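PDB 2HO2: amyloid beta A4 protein-binding family B member 1 from Homo sapiens, which probably acts as an adaptor protein, its WW domain binding proline-rich peptides such as that of hMena. Local coordinates for residues A[16-21]-A[25-30]. Numbering follows the deposited sequence.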
loop_
_atom_site.group_PDB
_atom_site.type_symbol
_atom_site.label_atom_id
_atom_site.label_comp_id
_atom_site.label_asym_id
_atom_site.label_seq_id
_atom_site.Cartn_x
_atom_site.Cartn_y
_atom_site.Cartn_z
ATOM N N GLY A 16 -2.668 10.364 -5.000
ATOM C CA GLY A 16 -3.707 9.744 -4.263
ATOM C C GLY A 16 -3.162 8.664 -3.370
ATOM O O GLY A 16 -1.990 8.582 -3.050
ATOM N N THR A 17 -4.094 7.865 -2.966
ATOM C CA THR A 17 -3.819 6.812 -2.006
ATOM C C THR A 17 -3.665 5.504 -2.707
ATOM O O THR A 17 -4.498 5.170 -3.572
ATOM C CB THR A 17 -5.007 6.779 -1.095
ATOM O OG1 THR A 17 -5.073 8.071 -0.429
ATOM C CG2 THR A 17 -4.964 5.607 -0.161
ATOM N N TYR A 18 -2.625 4.736 -2.370
ATOM C CA TYR A 18 -2.479 3.393 -2.859
ATOM C C TYR A 18 -2.284 2.457 -1.685
ATOM O O TYR A 18 -2.325 2.854 -0.535
ATOM C CB TYR A 18 -1.343 3.291 -3.877
ATOM C CG TYR A 18 0.058 3.564 -3.365
ATOM C CD1 TYR A 18 0.533 4.845 -3.232
ATOM C CD2 TYR A 18 0.889 2.516 -3.023
ATOM C CE1 TYR A 18 1.830 5.090 -2.849
ATOM C CE2 TYR A 18 2.179 2.734 -2.676
ATOM C CZ TYR A 18 2.655 4.023 -2.587
ATOM O OH TYR A 18 3.971 4.301 -2.214
ATOM N N TYR A 19 -2.067 1.191 -2.016
ATOM C CA TYR A 19 -2.035 0.125 -1.015
ATOM C C TYR A 19 -0.768 -0.691 -1.131
ATOM O O TYR A 19 -0.326 -1.009 -2.231
ATOM C CB TYR A 19 -3.268 -0.745 -1.150
ATOM C CG TYR A 19 -4.534 0.048 -1.063
ATOM C CD1 TYR A 19 -5.114 0.351 0.138
ATOM C CD2 TYR A 19 -5.110 0.603 -2.204
ATOM C CE1 TYR A 19 -6.220 1.155 0.203
ATOM C CE2 TYR A 19 -6.217 1.447 -2.121
ATOM C CZ TYR A 19 -6.773 1.707 -0.923
ATOM O OH TYR A 19 -7.909 2.485 -0.830
ATOM N N TRP A 20 -0.211 -1.031 0.017
ATOM C CA TRP A 20 1.026 -1.785 0.159
ATOM C C TRP A 20 0.797 -3.037 0.980
ATOM O O TRP A 20 0.274 -2.968 2.122
ATOM C CB TRP A 20 2.050 -0.879 0.855
ATOM C CG TRP A 20 3.341 -1.510 1.266
ATOM C CD1 TRP A 20 3.984 -2.597 0.761
ATOM C CD2 TRP A 20 4.111 -1.061 2.367
ATOM N NE1 TRP A 20 5.168 -2.811 1.463
ATOM C CE2 TRP A 20 5.234 -1.911 2.477
ATOM C CE3 TRP A 20 3.936 -0.061 3.302
ATOM C CZ2 TRP A 20 6.206 -1.756 3.468
ATOM C CZ3 TRP A 20 4.925 0.086 4.295
ATOM C CH2 TRP A 20 6.022 -0.747 4.347
ATOM N N HIS A 21 1.138 -4.172 0.388
ATOM C CA HIS A 21 1.016 -5.469 1.086
ATOM C C HIS A 21 2.371 -5.745 1.678
ATOM O O HIS A 21 3.318 -6.068 0.984
ATOM C CB HIS A 21 0.627 -6.533 0.116
ATOM C CG HIS A 21 0.377 -7.858 0.755
ATOM N ND1 HIS A 21 1.167 -8.952 0.487
ATOM C CD2 HIS A 21 -0.598 -8.243 1.600
ATOM C CE1 HIS A 21 0.669 -9.972 1.153
ATOM N NE2 HIS A 21 -0.385 -9.563 1.861
ATOM N N GLY A 25 5.573 -6.912 -0.454
ATOM C CA GLY A 25 6.076 -5.697 -1.126
ATOM C C GLY A 25 5.217 -5.285 -2.314
ATOM O O GLY A 25 5.589 -4.309 -2.999
ATOM N N THR A 26 4.096 -5.955 -2.535
ATOM C CA THR A 26 3.179 -5.560 -3.603
ATOM C C THR A 26 2.611 -4.179 -3.349
ATOM O O THR A 26 2.219 -3.885 -2.217
ATOM C CB THR A 26 2.035 -6.602 -3.739
ATOM O OG1 THR A 26 2.570 -7.895 -4.041
ATOM C CG2 THR A 26 1.083 -6.230 -4.846
ATOM N N THR A 27 2.481 -3.368 -4.388
ATOM C CA THR A 27 1.751 -2.142 -4.292
ATOM C C THR A 27 0.715 -2.136 -5.404
ATOM O O THR A 27 0.952 -2.654 -6.493
ATOM C CB THR A 27 2.665 -0.891 -4.291
ATOM O OG1 THR A 27 3.429 -0.939 -5.470
ATOM C CG2 THR A 27 3.546 -0.853 -3.026
ATOM N N GLN A 28 -0.406 -1.494 -5.133
ATOM C CA GLN A 28 -1.487 -1.417 -6.128
ATOM C C GLN A 28 -2.385 -0.253 -5.820
ATOM O O GLN A 28 -2.551 0.177 -4.669
ATOM C CB GLN A 28 -2.288 -2.719 -6.129
ATOM C CG GLN A 28 -3.053 -3.035 -4.863
ATOM C CD GLN A 28 -3.673 -4.414 -4.940
ATOM O OE1 GLN A 28 -3.009 -5.383 -5.283
ATOM N NE2 GLN A 28 -4.934 -4.506 -4.559
ATOM N N TRP A 29 -3.043 0.222 -6.859
ATOM C CA TRP A 29 -4.039 1.276 -6.739
ATOM C C TRP A 29 -5.408 0.785 -6.300
ATOM O O TRP A 29 -6.154 1.500 -5.692
ATOM C CB TRP A 29 -4.156 2.083 -8.041
ATOM C CG TRP A 29 -2.914 2.879 -8.313
ATOM C CD1 TRP A 29 -1.915 2.545 -9.179
ATOM C CD2 TRP A 29 -2.533 4.108 -7.701
ATOM N NE1 TRP A 29 -0.925 3.516 -9.138
ATOM C CE2 TRP A 29 -1.257 4.466 -8.226
ATOM C CE3 TRP A 29 -3.102 4.912 -6.734
ATOM C CZ2 TRP A 29 -0.624 5.655 -7.896
ATOM C CZ3 TRP A 29 -2.422 6.058 -6.348
ATOM C CH2 TRP A 29 -1.190 6.382 -6.917
ATOM N N GLU A 30 -5.750 -0.435 -6.649
ATOM C CA GLU A 30 -7.059 -0.992 -6.316
ATOM C C GLU A 30 -7.133 -1.324 -4.834
ATOM O O GLU A 30 -6.237 -1.960 -4.288
ATOM C CB GLU A 30 -7.246 -2.313 -7.115
ATOM C CG GLU A 30 -7.231 -2.178 -8.567
ATOM C CD GLU A 30 -5.895 -2.170 -9.275
ATOM O OE1 GLU A 30 -4.836 -2.288 -8.610
ATOM O OE2 GLU A 30 -5.930 -2.000 -10.560
HETATM O O HOH W 1 -6.571 3.977 -4.633
#
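Tyr18 lays its CB over one face of the Trp29 indole, 4.0 Å from the centroid of the six-membered ring, where strands 17-21 and 26-28 form the second hairpin of the WW domain's three-stranded antiparallel sheet. With CG between the backbone N and the carbonyl carbon (chi1 65°), the Tyr18 ring turns its edge to that indole, planes at 58°, and runs beside Thr27, whose CG2 meets the ring edge. These three help form the peptide-binding face, Tyr18 OH, Thr27 OG1 and Trp29 NE1 each hydrogen-bonding the peptide's backbone; Trp20 also packs on the peptide. Tyr19 N to Gln28 O and Gln28 N to Tyr19 O, each 2.9 Å, make the hydrogen-bonded pair. On the sheet face opposite Trp20 and Thr27, the buried Tyr19 ring packs against Trp8, Pro31 and Pro32, with Trp29 O in plane at its edge; an alanine here would probably open a gap between the sheet and these prolines. Toward the turn, side-chain packing is looser: His21 and Thr26 meet through CB atoms, and His21 ND1 and Thr26 OG1 both hydrogen-bond Thr24 OG1. Backbone bonds His21 N to Thr26 O and Gly25 N to His21 O still hold; Gly25's phi of 84° would jam a CB against the preceding carbonyl. At the far end, a water donates to Thr17 O at 2.6 Å and, just past strand 26-28, to Trp29 O at 2.7 Å.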